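Local coordinates for protein phospholyase (Arthrobacter aurescens, PDB 5G4I) that acts as a pyridoxal-phosphate-dependent phospholyase that eliminates phosphate from ethanolamine phosphate, although its family relatives are class III transaminases, at residues A[62-67]-A[279-284]; A[217-222]-A[253-258]; A[285-290]-A[315-320]; A[72-77]-A[322-327]; A[45-50]-A[416-421]. One frame throughout, in Å; residues are numbered along the deposited sequence.

Interaction 1. Residues A[62-67]-A[279-284]; sequences NNVPHV and MGKPMG. With PLP (pyridoxal-5'-phosphate), chain C.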
# COMPACT_ATOMS: atom_id res chain seq x y z
N ASN A 62 -17.42 -0.84 -12.73
CA ASN A 62 -16.39 -0.29 -11.80
C ASN A 62 -16.93 0.08 -10.43
O ASN A 62 -17.81 0.93 -10.31
CB ASN A 62 -15.68 0.91 -12.43
CG ASN A 62 -14.76 0.45 -13.59
OD1 ASN A 62 -13.74 -0.22 -13.37
ND2 ASN A 62 -15.27 0.63 -14.83
N ASN A 63 -16.36 -0.55 -9.38
CA ASN A 63 -16.69 -0.23 -8.01
C ASN A 63 -15.75 0.76 -7.30
O ASN A 63 -16.14 1.37 -6.27
CB ASN A 63 -16.79 -1.46 -7.14
CG ASN A 63 -15.49 -2.23 -7.00
OD1 ASN A 63 -14.55 -2.06 -7.76
ND2 ASN A 63 -15.46 -3.11 -5.97
N VAL A 64 -14.57 1.05 -7.84
CA VAL A 64 -13.69 2.03 -7.27
C VAL A 64 -14.32 3.45 -7.26
O VAL A 64 -14.28 4.16 -6.22
CB VAL A 64 -12.25 1.96 -7.90
CG1 VAL A 64 -11.43 3.17 -7.52
CG2 VAL A 64 -11.57 0.66 -7.50
N PRO A 65 -14.93 3.95 -8.39
CA PRO A 65 -15.64 5.22 -8.37
C PRO A 65 -17.04 5.07 -7.78
O PRO A 65 -18.08 5.24 -8.40
CB PRO A 65 -15.73 5.57 -9.89
CG PRO A 65 -15.75 4.30 -10.54
CD PRO A 65 -14.85 3.39 -9.75
N HIS A 66 -17.03 4.69 -6.47
CA HIS A 66 -18.25 4.43 -5.68
C HIS A 66 -19.33 5.52 -5.82
O HIS A 66 -20.54 5.18 -5.94
CB HIS A 66 -17.83 4.38 -4.16
CG HIS A 66 -18.89 3.83 -3.23
ND1 HIS A 66 -19.37 2.54 -3.33
CD2 HIS A 66 -19.51 4.40 -2.16
CE1 HIS A 66 -20.23 2.35 -2.33
NE2 HIS A 66 -20.35 3.45 -1.65
N VAL A 67 -18.94 6.81 -5.81
CA VAL A 67 -19.88 7.93 -5.93
C VAL A 67 -19.90 8.61 -7.31
O VAL A 67 -20.31 9.78 -7.43
CB VAL A 67 -19.77 8.93 -4.75
CG1 VAL A 67 -20.17 8.20 -3.42
CG2 VAL A 67 -18.38 9.52 -4.55
N MET A 279 -10.97 -3.44 4.24
CA MET A 279 -11.67 -2.66 3.21
C MET A 279 -10.61 -1.96 2.33
O MET A 279 -9.42 -1.81 2.67
CB MET A 279 -12.68 -1.73 3.84
CG MET A 279 -12.05 -0.75 4.68
SD MET A 279 -13.26 0.13 5.84
CE MET A 279 -13.85 -0.90 6.70
N GLY A 280 -11.10 -1.47 1.18
CA GLY A 280 -10.25 -0.78 0.18
C GLY A 280 -11.20 -0.31 -0.94
O GLY A 280 -12.24 0.32 -0.69
N LYS A 281 -10.87 -0.68 -2.19
CA LYS A 281 -11.49 -0.23 -3.47
C LYS A 281 -12.34 1.06 -3.38
O LYS A 281 -11.82 2.16 -3.69
CB LYS A 281 -12.05 -1.43 -4.23
CG LYS A 281 -10.97 -2.29 -4.91
CD LYS A 281 -11.57 -3.44 -5.79
CE LYS A 281 -10.51 -4.34 -6.56
NZ LYS A 281 -10.25 -5.50 -5.66
N PRO A 282 -13.70 0.95 -3.17
CA PRO A 282 -14.50 2.20 -3.16
C PRO A 282 -14.14 3.32 -2.21
O PRO A 282 -14.67 4.45 -2.36
CB PRO A 282 -15.93 1.67 -2.74
CG PRO A 282 -15.57 0.47 -1.90
CD PRO A 282 -14.50 -0.18 -2.70
N MET A 283 -13.44 3.01 -1.11
CA MET A 283 -13.51 3.93 0.05
C MET A 283 -13.10 5.37 -0.15
O MET A 283 -13.61 6.30 0.52
CB MET A 283 -12.92 3.35 1.31
CG MET A 283 -11.58 3.42 1.52
SD MET A 283 -10.98 2.38 2.99
CE MET A 283 -11.24 3.22 4.38
N GLY A 284 -12.20 5.65 -1.14
CA GLY A 284 -11.78 7.00 -1.51
C GLY A 284 -12.12 7.45 -2.94
O GLY A 284 -11.52 8.40 -3.46
N1 PLP C . -9.61 -8.49 -1.55
C2 PLP C . -10.66 -8.40 -2.41
C2A PLP C . -11.93 -9.14 -2.11
C3 PLP C . -10.55 -7.58 -3.64
O3 PLP C . -11.59 -7.48 -4.51
C4 PLP C . -9.27 -6.87 -3.88
C4A PLP C . -9.06 -6.03 -5.08
C5 PLP C . -8.20 -7.05 -2.86
C6 PLP C . -8.44 -7.85 -1.75
C5A PLP C . -6.86 -6.36 -3.03
O4P PLP C . -7.07 -4.97 -3.26
P PLP C . -5.85 -4.04 -3.75
O1P PLP C . -5.73 -4.33 -5.22
O2P PLP C . -6.32 -2.63 -3.43
O3P PLP C . -4.68 -4.50 -2.92
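Val64 and Asn63 lie against the aliphatic stem of Lys281, the residue that carries the cofactor, and the contact illustrates how a flexible chain is steered to a reactive end. At the root, Lys281 CB rests 3.9 Å from Val64 CG2, and the same methyl group also touches CG, the two side chains running nearly at right angles. One atom further, Lys281 CD meets the amide of Asn63, with OD1 3.8 Å away and ND2 almost as near; no hydrogen bond is involved. Up to this point the chain is extended, CE lying anti to CB (chi3 178°). CE stands beside the aldehyde carbon of the cofactor, and the turn at chi4 (93°) carries NZ onto it: Lys281 NZ and PLP C4A are joined at 1.4 Å, consistent with the internal aldimine of this enzyme class. Lys281 NZ also gives a weak, bent hydrogen bond of 2.7 Å to the phenolic oxygen PLP O3. Next door, Pro282 CB closes the contact, 3.5 Å from Asn63 O and 3.6 Å from His66 ND1, approaching the imidazole obliquely. Thr311 of the second subunit packs on both Val64 and Lys281 and hydrogen-bonds the cofactor, so the site is completed across the dimer. In the fold, 62-67 belongs to the loop joining strand 56-59 to helix 72-82, and 279-284 to the loop between strands 276-279 and 290-294; His66 reaches on to helix 316-331, while Met283 packs on helix 94-104.

Interaction 2. Residues A[217-222]-A[253-258]; sequences FDPLFS and VQSGFG. With PLP (pyridoxal-5'-phosphate), chain C; PO4 (phosphate ion), chain D.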
# COMPACT_ATOMS: atom_id res chain seq x y z
N PHE A 217 -12.69 -14.37 4.41
CA PHE A 217 -13.73 -14.58 3.36
C PHE A 217 -14.26 -13.25 2.87
O PHE A 217 -14.40 -12.27 3.63
CB PHE A 217 -14.89 -15.49 3.87
CG PHE A 217 -15.85 -14.81 4.85
CD1 PHE A 217 -15.46 -14.50 6.15
CD2 PHE A 217 -17.16 -14.49 4.47
CE1 PHE A 217 -16.38 -13.91 7.04
CE2 PHE A 217 -18.08 -13.91 5.36
CZ PHE A 217 -17.68 -13.63 6.64
N ASP A 218 -14.63 -13.26 1.56
CA ASP A 218 -15.51 -12.24 0.94
C ASP A 218 -16.94 -12.62 1.14
O ASP A 218 -17.38 -13.67 0.59
CB ASP A 218 -15.18 -12.13 -0.56
CG ASP A 218 -16.22 -11.43 -1.43
OD1 ASP A 218 -17.06 -10.68 -0.89
OD2 ASP A 218 -16.15 -11.68 -2.70
N PRO A 219 -17.75 -11.86 1.88
CA PRO A 219 -19.20 -12.28 2.12
C PRO A 219 -20.05 -12.55 0.88
O PRO A 219 -20.96 -13.36 0.92
CB PRO A 219 -19.77 -11.04 2.89
CG PRO A 219 -18.61 -10.51 3.65
CD PRO A 219 -17.40 -10.65 2.70
N LEU A 220 -19.77 -11.89 -0.24
CA LEU A 220 -20.48 -12.12 -1.52
C LEU A 220 -19.96 -13.38 -2.26
O LEU A 220 -20.60 -13.85 -3.28
CB LEU A 220 -20.39 -10.90 -2.47
CG LEU A 220 -21.43 -9.80 -2.11
CD1 LEU A 220 -21.10 -8.51 -2.89
CD2 LEU A 220 -22.88 -10.24 -2.42
N PHE A 221 -18.76 -13.91 -1.84
CA PHE A 221 -18.11 -15.01 -2.59
C PHE A 221 -18.15 -14.73 -4.09
O PHE A 221 -18.54 -15.62 -4.90
CB PHE A 221 -18.71 -16.37 -2.18
CG PHE A 221 -18.43 -16.69 -0.70
CD1 PHE A 221 -17.19 -17.24 -0.32
CD2 PHE A 221 -19.37 -16.39 0.30
CE1 PHE A 221 -16.93 -17.48 1.03
CE2 PHE A 221 -19.07 -16.64 1.62
CZ PHE A 221 -17.86 -17.19 1.99
N SER A 222 -17.70 -13.53 -4.46
CA SER A 222 -17.75 -13.08 -5.85
C SER A 222 -16.78 -13.75 -6.78
O SER A 222 -17.20 -14.27 -7.86
CB SER A 222 -17.65 -11.56 -5.92
OG SER A 222 -16.44 -11.09 -5.39
N VAL A 253 -13.73 -5.66 0.74
CA VAL A 253 -13.32 -4.87 -0.46
C VAL A 253 -14.36 -4.92 -1.53
O VAL A 253 -14.59 -3.82 -2.18
CB VAL A 253 -11.89 -5.33 -0.96
CG1 VAL A 253 -11.56 -4.63 -2.27
CG2 VAL A 253 -10.85 -5.09 0.08
N GLN A 254 -15.02 -6.03 -1.76
CA GLN A 254 -16.10 -6.16 -2.77
C GLN A 254 -17.51 -5.89 -2.22
O GLN A 254 -18.38 -5.40 -3.00
CB GLN A 254 -16.18 -7.59 -3.41
CG GLN A 254 -14.94 -8.01 -4.16
CD GLN A 254 -14.79 -7.31 -5.51
OE1 GLN A 254 -15.72 -6.86 -6.11
NE2 GLN A 254 -13.59 -7.26 -5.97
N SER A 255 -17.80 -6.21 -0.96
CA SER A 255 -19.13 -6.17 -0.46
C SER A 255 -19.44 -4.96 0.42
O SER A 255 -20.59 -4.83 0.86
CB SER A 255 -19.45 -7.44 0.33
OG SER A 255 -18.56 -7.65 1.42
N GLY A 256 -18.45 -4.13 0.74
CA GLY A 256 -18.65 -3.02 1.71
C GLY A 256 -19.24 -1.76 1.16
O GLY A 256 -19.61 -1.63 -0.04
N PHE A 257 -19.34 -0.76 2.02
CA PHE A 257 -19.81 0.60 1.65
C PHE A 257 -21.22 0.56 1.04
O PHE A 257 -21.61 1.38 0.18
CB PHE A 257 -18.81 1.41 0.86
CG PHE A 257 -17.56 1.75 1.67
CD1 PHE A 257 -16.48 0.81 1.86
CD2 PHE A 257 -17.48 2.97 2.35
CE1 PHE A 257 -15.43 1.13 2.72
CE2 PHE A 257 -16.42 3.27 3.20
CZ PHE A 257 -15.41 2.32 3.38
N GLY A 258 -22.06 -0.37 1.50
CA GLY A 258 -23.48 -0.42 1.07
C GLY A 258 -23.77 -0.99 -0.27
O GLY A 258 -24.95 -1.07 -0.74
N1 PLP C . -9.61 -8.49 -1.55
C2 PLP C . -10.66 -8.40 -2.41
C2A PLP C . -11.93 -9.14 -2.11
C3 PLP C . -10.55 -7.58 -3.64
O3 PLP C . -11.59 -7.48 -4.51
C4 PLP C . -9.27 -6.87 -3.88
C4A PLP C . -9.06 -6.03 -5.08
C5 PLP C . -8.20 -7.05 -2.86
C6 PLP C . -8.44 -7.85 -1.75
C5A PLP C . -6.86 -6.36 -3.03
O4P PLP C . -7.07 -4.97 -3.26
P PLP C . -5.85 -4.04 -3.75
O1P PLP C . -5.73 -4.33 -5.22
O2P PLP C . -6.32 -2.63 -3.43
O3P PLP C . -4.68 -4.50 -2.92
P PO4 D . -12.05 -6.22 -9.90
O1 PO4 D . -12.88 -6.66 -8.86
O2 PO4 D . -12.23 -4.77 -10.35
O3 PO4 D . -12.86 -6.86 -11.02
O4 PO4 D . -10.60 -6.63 -9.93
O HOH W 1 -15.81 -8.29 -0.21
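Asp218 brings its carboxylate near Gln254 because CG stands opposite the backbone N (chi1 164°), while the Gln254 chain, folded back at chi2 (-75°), turns its amide to the cofactor. Asp218 OD1 stays 4.1 Å from Gln254 CB, and a water spans the gap: it donates to Asp218 OD1 (2.8 Å), accepts from Gln254 N and donates a longer bond to Ser255 OG. Asp218 OD2 is gripped twice, from above its plane by Ser222 N and nearly end-on by Ser222 OG at 2.8 Å. With Leu220 N bound to OD1, this is an Asx turn at the head of a type I beta turn, Asp218 to Phe221, leaving strand 214-217 of the large-domain sheet. With alanine replacing Asp218, the Leu220 and Ser222 donors would probably be left without their acceptor and the bridging water with one anchor fewer. Leu220 CD1 lies 3.8 Å from Ser255 CB, and the Pro219 ring edges up to Ser255 OG, whose stronger partner is Glu252. The cofactor-binding Gln254 has NE2 2.5 Å from PLP O3, very short for a hydrogen bond, and donates to O1 of a phosphate ion, probably from the crystallisation liquor; OE1 is held by Arg414.

Interaction 3. Residues A[285-290]-A[315-320]; sequences NGHPIG and NPVSSA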
# COMPACT_ATOMS: atom_id res chain seq x y z
N ASN A 285 -13.07 6.75 -3.56
CA ASN A 285 -13.51 7.05 -4.95
C ASN A 285 -12.44 6.82 -6.03
O ASN A 285 -12.60 7.30 -7.15
CB ASN A 285 -14.13 8.42 -5.13
CG ASN A 285 -15.27 8.41 -6.18
OD1 ASN A 285 -16.15 7.54 -6.10
ND2 ASN A 285 -15.31 9.39 -7.09
N GLY A 286 -11.34 6.21 -5.64
CA GLY A 286 -10.10 6.10 -6.50
C GLY A 286 -8.82 6.59 -5.85
O GLY A 286 -7.72 6.27 -6.33
N HIS A 287 -8.94 7.30 -4.73
CA HIS A 287 -7.75 7.68 -3.90
C HIS A 287 -7.20 6.40 -3.25
O HIS A 287 -8.01 5.52 -2.79
CB HIS A 287 -8.16 8.66 -2.83
CG HIS A 287 -6.99 9.43 -2.25
ND1 HIS A 287 -6.38 10.50 -2.92
CD2 HIS A 287 -6.25 9.26 -1.13
CE1 HIS A 287 -5.35 10.93 -2.23
NE2 HIS A 287 -5.27 10.22 -1.11
N PRO A 288 -5.89 6.22 -3.03
CA PRO A 288 -5.40 4.93 -2.43
C PRO A 288 -5.60 4.91 -0.90
O PRO A 288 -4.89 5.63 -0.21
CB PRO A 288 -3.89 4.92 -2.87
CG PRO A 288 -3.74 5.98 -3.98
CD PRO A 288 -4.76 7.02 -3.57
N ILE A 289 -6.62 4.22 -0.48
CA ILE A 289 -6.99 4.14 0.96
C ILE A 289 -7.47 2.67 1.18
O ILE A 289 -8.22 2.11 0.35
CB ILE A 289 -8.12 5.11 1.41
CG1 ILE A 289 -7.98 6.52 0.90
CG2 ILE A 289 -8.29 5.10 2.94
CD1 ILE A 289 -9.18 7.41 1.19
N GLY A 290 -7.06 2.11 2.35
CA GLY A 290 -7.63 0.90 2.90
C GLY A 290 -7.73 1.04 4.42
O GLY A 290 -7.37 2.04 5.00
N ASN A 315 -3.07 10.36 6.36
CA ASN A 315 -2.73 11.74 6.06
C ASN A 315 -4.03 12.56 5.86
O ASN A 315 -5.10 12.00 5.59
CB ASN A 315 -1.78 11.79 4.83
CG ASN A 315 -2.48 11.52 3.48
OD1 ASN A 315 -3.27 12.31 2.98
ND2 ASN A 315 -2.19 10.38 2.88
N PRO A 316 -3.99 13.93 5.99
CA PRO A 316 -5.18 14.70 5.95
C PRO A 316 -5.96 14.67 4.59
O PRO A 316 -7.17 14.83 4.57
CB PRO A 316 -4.67 16.16 6.21
CG PRO A 316 -3.36 15.98 6.91
CD PRO A 316 -2.80 14.72 6.36
N VAL A 317 -5.20 14.52 3.47
CA VAL A 317 -5.81 14.51 2.14
C VAL A 317 -6.61 13.18 1.85
O VAL A 317 -7.77 13.19 1.43
CB VAL A 317 -4.77 14.82 1.05
CG1 VAL A 317 -5.38 14.61 -0.32
CG2 VAL A 317 -4.30 16.24 1.22
N SER A 318 -5.98 12.03 2.19
CA SER A 318 -6.70 10.76 2.21
C SER A 318 -7.94 10.80 3.13
O SER A 318 -9.01 10.31 2.72
CB SER A 318 -5.75 9.63 2.68
OG SER A 318 -4.74 9.37 1.70
N SER A 319 -7.78 11.40 4.31
CA SER A 319 -8.92 11.52 5.24
C SER A 319 -10.03 12.38 4.64
O SER A 319 -11.22 12.04 4.78
CB SER A 319 -8.42 12.09 6.57
OG SER A 319 -7.40 11.25 7.17
N ALA A 320 -9.68 13.50 4.00
CA ALA A 320 -10.67 14.39 3.31
C ALA A 320 -11.43 13.60 2.23
O ALA A 320 -12.66 13.73 2.06
CB ALA A 320 -10.00 15.66 2.79
O HOH W 2 -4.04 6.74 2.14
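His287 and Ser318 make the one direct polar link here, a small case of a loop docking on the first turn of a helix. With CG opposite its backbone N (chi1 -161°), His287 presents the edge of its ring: NE2 gives Ser318 OG a weak hydrogen bond of 3.0 Å, the hydroxyl lying near the ring plane but the N-H angle only 124°. CE1 approaches Val317 CG1 obliquely at 4.1 Å. With an alanine in place of this histidine, Ser318 OG would be likely to lose one of its donors and the methyl of Val317 its neighbour. Pro288 lays its own CD over a face of the imidazole, and its carbonyl oxygen accepts from a water (2.7 Å) that also binds Ser318 OG. Ile289 then sends CD1 to within 3.3 Å of Ser318 O. Asn315 is the N-cap of helix 316-331: its OD1 takes the nearly straight bond from Ser318 N (2.8 Å), while ND2 reaches Ser318 OG weakly. His287 also meets His287 of the second subunit, with ring planes nearly perpendicular. The position of the buried hydroxyl thus probably rests on a water and two weak N-H donors together.

Interaction 4. Residues A[72-77]-A[322-327]; sequences PAVADA and GLAVLR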
# COMPACT_ATOMS: atom_id res chain seq x y z
N PRO A 72 -17.64 15.90 -8.12
CA PRO A 72 -17.00 17.17 -7.76
C PRO A 72 -16.87 17.47 -6.30
O PRO A 72 -15.95 18.24 -5.91
CB PRO A 72 -17.87 18.23 -8.51
CG PRO A 72 -19.21 17.56 -8.68
CD PRO A 72 -18.93 16.07 -8.84
N ALA A 73 -17.74 16.92 -5.47
CA ALA A 73 -17.54 17.07 -4.03
C ALA A 73 -16.27 16.39 -3.54
O ALA A 73 -15.53 16.93 -2.63
CB ALA A 73 -18.70 16.48 -3.27
N VAL A 74 -15.96 15.20 -4.07
CA VAL A 74 -14.70 14.56 -3.70
C VAL A 74 -13.47 15.33 -4.20
O VAL A 74 -12.52 15.57 -3.48
CB VAL A 74 -14.65 13.05 -4.19
CG1 VAL A 74 -13.32 12.41 -3.83
CG2 VAL A 74 -15.79 12.25 -3.58
N ALA A 75 -13.54 15.80 -5.44
CA ALA A 75 -12.43 16.55 -6.01
C ALA A 75 -12.16 17.85 -5.21
O ALA A 75 -11.00 18.16 -4.90
CB ALA A 75 -12.73 16.93 -7.46
N ASP A 76 -13.24 18.58 -4.87
CA ASP A 76 -13.11 19.83 -4.11
C ASP A 76 -12.51 19.57 -2.72
O ASP A 76 -11.64 20.33 -2.20
CB ASP A 76 -14.48 20.53 -3.99
CG ASP A 76 -14.91 21.12 -5.28
OD1 ASP A 76 -14.16 21.28 -6.27
OD2 ASP A 76 -16.09 21.47 -5.36
N ALA A 77 -12.96 18.49 -2.03
CA ALA A 77 -12.46 18.21 -0.69
C ALA A 77 -10.95 17.91 -0.71
O ALA A 77 -10.16 18.39 0.16
CB ALA A 77 -13.21 17.03 -0.05
N GLY A 322 -11.88 10.26 2.02
CA GLY A 322 -12.79 9.26 2.60
C GLY A 322 -14.02 9.90 3.28
O GLY A 322 -15.14 9.34 3.17
N LEU A 323 -13.83 11.08 3.92
CA LEU A 323 -14.99 11.76 4.54
C LEU A 323 -15.98 12.20 3.44
O LEU A 323 -17.21 12.08 3.63
CB LEU A 323 -14.48 12.97 5.34
CG LEU A 323 -14.03 12.79 6.76
CD1 LEU A 323 -13.15 14.04 7.14
CD2 LEU A 323 -15.32 12.62 7.65
N ALA A 324 -15.46 12.71 2.31
CA ALA A 324 -16.37 13.14 1.21
C ALA A 324 -17.16 12.03 0.57
O ALA A 324 -18.36 12.20 0.20
CB ALA A 324 -15.58 13.92 0.17
N VAL A 325 -16.56 10.84 0.49
CA VAL A 325 -17.29 9.64 -0.01
C VAL A 325 -18.45 9.29 0.92
O VAL A 325 -19.60 9.05 0.45
CB VAL A 325 -16.35 8.42 -0.25
CG1 VAL A 325 -17.15 7.14 -0.52
CG2 VAL A 325 -15.44 8.78 -1.44
N LEU A 326 -18.17 9.21 2.26
CA LEU A 326 -19.23 8.89 3.18
C LEU A 326 -20.32 9.95 3.25
O LEU A 326 -21.52 9.63 3.25
CB LEU A 326 -18.66 8.66 4.60
CG LEU A 326 -17.87 7.38 4.91
CD1 LEU A 326 -17.24 7.43 6.33
CD2 LEU A 326 -18.72 6.14 4.70
N ARG A 327 -19.91 11.23 3.21
CA ARG A 327 -20.90 12.32 3.26
C ARG A 327 -21.83 12.25 2.02
O ARG A 327 -23.06 12.44 2.11
CB ARG A 327 -20.25 13.70 3.40
CG ARG A 327 -21.33 14.77 3.30
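Ala324 faces Val74 and Ala77 across a contact in which the shortest polar bonds are internal to the helices: Asp76 N to Pro72 O and Arg327 N to Leu323 O, each 2.9 Å. Between the helices nothing polar is exchanged, and the case shows how small residues let two backbones come close. The methyl group of Ala324 does most of the touching. Its CB stands 3.9 Å from Ala77 CB, methyl against methyl, and about as near to Val74 CA, with the carbonyl oxygen of Ala73 at the margin, so that it enters a shallow hollow on the other helix bounded by Ala73, Val74 and Ala77. Here helices 72-82 and 316-331 pack roughly antiparallel, their short segments inclined at 154° with axes 8.8 Å apart at closest approach. Beside the alanine pair lies a valine pair: Val74 CG2 and Val325 CG2 meet at 4.1 Å, and the same Val74 methyl also touches Ala324 CB. In both valines CG1 takes the place opposite the backbone N (chi1 179° for Val74), which turns CG2 to the partner helix. The valine side is the buried one, continued inward by Val67 behind Val74 and by His66 and Asn285 round Val325; Ala73, on the other flank, is exposed. Helix 94-104 receives Leu323 and Leu326 from the second helix through Tyr99. On the first helix Asp76 OD1 hydrogen-bonds Tyr79 OH of the second subunit, and Ala75 packs on Leu83 of that subunit.

Interaction 5. Residues A[45-50]-A[416-421]; sequences SGVWLT and PLVFGR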
# COMPACT_ATOMS: atom_id res chain seq x y z
N SER A 45 -18.18 10.89 -16.39
CA SER A 45 -19.06 11.72 -15.54
C SER A 45 -20.16 10.84 -15.00
O SER A 45 -21.00 10.29 -15.75
CB SER A 45 -19.63 12.90 -16.40
OG SER A 45 -20.46 13.66 -15.49
N GLY A 46 -20.20 10.65 -13.65
CA GLY A 46 -21.20 9.81 -13.05
C GLY A 46 -21.06 8.36 -13.45
O GLY A 46 -20.07 7.71 -13.05
N VAL A 47 -22.05 7.79 -14.21
CA VAL A 47 -22.01 6.42 -14.70
C VAL A 47 -21.50 6.34 -16.18
O VAL A 47 -21.48 5.22 -16.74
CB VAL A 47 -23.33 5.69 -14.56
CG1 VAL A 47 -23.79 5.53 -13.08
CG2 VAL A 47 -24.46 6.33 -15.48
N TRP A 48 -21.14 7.50 -16.75
CA TRP A 48 -20.81 7.51 -18.19
C TRP A 48 -19.31 7.68 -18.46
O TRP A 48 -18.65 8.45 -17.71
CB TRP A 48 -21.59 8.66 -18.84
CG TRP A 48 -23.08 8.57 -18.72
CD1 TRP A 48 -23.85 9.32 -17.85
CD2 TRP A 48 -23.97 7.63 -19.38
NE1 TRP A 48 -25.16 8.94 -17.98
CE2 TRP A 48 -25.28 7.90 -18.90
CE3 TRP A 48 -23.79 6.66 -20.35
CZ2 TRP A 48 -26.41 7.18 -19.37
CZ3 TRP A 48 -24.96 5.92 -20.82
CH2 TRP A 48 -26.24 6.22 -20.30
N LEU A 49 -18.77 6.95 -19.43
CA LEU A 49 -17.36 6.99 -19.82
C LEU A 49 -17.19 7.22 -21.31
O LEU A 49 -17.99 6.69 -22.06
CB LEU A 49 -16.66 5.70 -19.45
CG LEU A 49 -16.40 5.47 -17.94
CD1 LEU A 49 -16.26 3.99 -17.61
CD2 LEU A 49 -15.21 6.34 -17.48
N THR A 50 -16.14 7.95 -21.69
CA THR A 50 -15.88 8.29 -23.10
C THR A 50 -14.47 7.83 -23.50
O THR A 50 -13.47 7.98 -22.72
CB THR A 50 -15.95 9.79 -23.33
OG1 THR A 50 -17.25 10.27 -22.96
CG2 THR A 50 -15.73 10.12 -24.83
N PRO A 416 -20.94 1.83 -10.50
CA PRO A 416 -20.90 2.90 -9.48
C PRO A 416 -22.24 2.97 -8.71
O PRO A 416 -23.32 2.70 -9.28
CB PRO A 416 -20.60 4.18 -10.30
CG PRO A 416 -19.83 3.60 -11.51
CD PRO A 416 -20.53 2.32 -11.86
N LEU A 417 -22.19 3.29 -7.40
CA LEU A 417 -23.43 3.27 -6.54
C LEU A 417 -24.38 4.44 -6.83
O LEU A 417 -25.45 4.55 -6.20
CB LEU A 417 -23.08 3.15 -5.03
CG LEU A 417 -23.95 2.08 -4.34
CD1 LEU A 417 -23.54 0.68 -4.67
CD2 LEU A 417 -23.96 2.27 -2.81
N VAL A 418 -24.05 5.37 -7.75
CA VAL A 418 -24.94 6.39 -8.27
C VAL A 418 -25.76 5.90 -9.47
O VAL A 418 -26.56 6.67 -10.04
CB VAL A 418 -24.17 7.70 -8.59
CG1 VAL A 418 -23.66 8.37 -7.38
CG2 VAL A 418 -23.06 7.46 -9.60
N PHE A 419 -25.69 4.64 -9.85
CA PHE A 419 -26.48 4.03 -10.95
C PHE A 419 -27.90 3.88 -10.47
O PHE A 419 -28.22 3.38 -9.35
CB PHE A 419 -25.85 2.62 -11.16
CG PHE A 419 -26.32 1.78 -12.35
CD1 PHE A 419 -27.37 0.89 -12.17
CD2 PHE A 419 -25.61 1.75 -13.56
CE1 PHE A 419 -27.73 -0.03 -13.15
CE2 PHE A 419 -25.97 0.84 -14.54
CZ PHE A 419 -26.99 -0.05 -14.32
N GLY A 420 -28.82 4.38 -11.30
CA GLY A 420 -30.28 4.47 -11.00
C GLY A 420 -31.14 3.59 -11.94
O GLY A 420 -30.66 2.81 -12.78
N ARG A 421 -32.48 3.71 -11.81
CA ARG A 421 -33.43 2.90 -12.51
C ARG A 421 -33.38 3.06 -14.01
O ARG A 421 -33.39 2.04 -14.72
CB ARG A 421 -34.85 3.18 -11.95
CG ARG A 421 -36.01 2.51 -12.73
CD ARG A 421 -36.03 1.08 -12.46
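Val47 drives one methyl group, CG1, into a shallow pocket formed by Pro416, Val418 and Phe419. Its first torsion (chi1 -62°) sets CG1 opposite the carbonyl carbon and pointed across the contact, while CG2, held between N and C, lies over a face of the neighbouring Trp48 ring 3.7 Å above its plane. The CG1 methyl is 3.7 Å from Phe419 CA and 4.0 Å from Phe419 CB. It arrives near the plane of the phenyl ring, at its edge, since Phe419 turns its CG opposite the backbone N (chi1 -172°) and places the ring against Ala424 and Leu427. Its neighbour Val418 adds CG2, the branch lying between N and C, 4.0 Å from Val47 CG1. Pro416 brings CB to the same methyl at 4.4 Å. No hydrogen bond crosses; the contact is van der Waals, mostly between apolar side chains. The conformations belong to two neighbouring turns: a type II' turn, Ser45 to Trp48, with Gly46 at positive phi, and a type I turn, Pro416 to Phe419, just before helix 421-436. The first is the tight two-residue connection of a beta hairpin, strands 41-45 and 48-51, at the border of the seven-stranded mixed sheet.

Interaction 1 is the hub, touching each of the others, and it shares the cofactor with interaction 2, whose centre is 12 Å away; there Lys281 CG packs 3.6 Å from Val253 CG1. Val67 N probably hydrogen-bonds Asn285 OD1 at 2.9 Å, tying interaction 1 to interaction 3, both of which touch the second subunit, and interactions 3 and 4 use the same helix, 316-331, with centres 10 Å apart. His66 O lies 2.9 Å from Leu417 N, a probable hydrogen bond that joins interaction 5 to the loop 62-67 that packs on Lys281. Interactions 3 and 5, their centres 21 Å apart, do not touch, and interaction 4 lies away from the site.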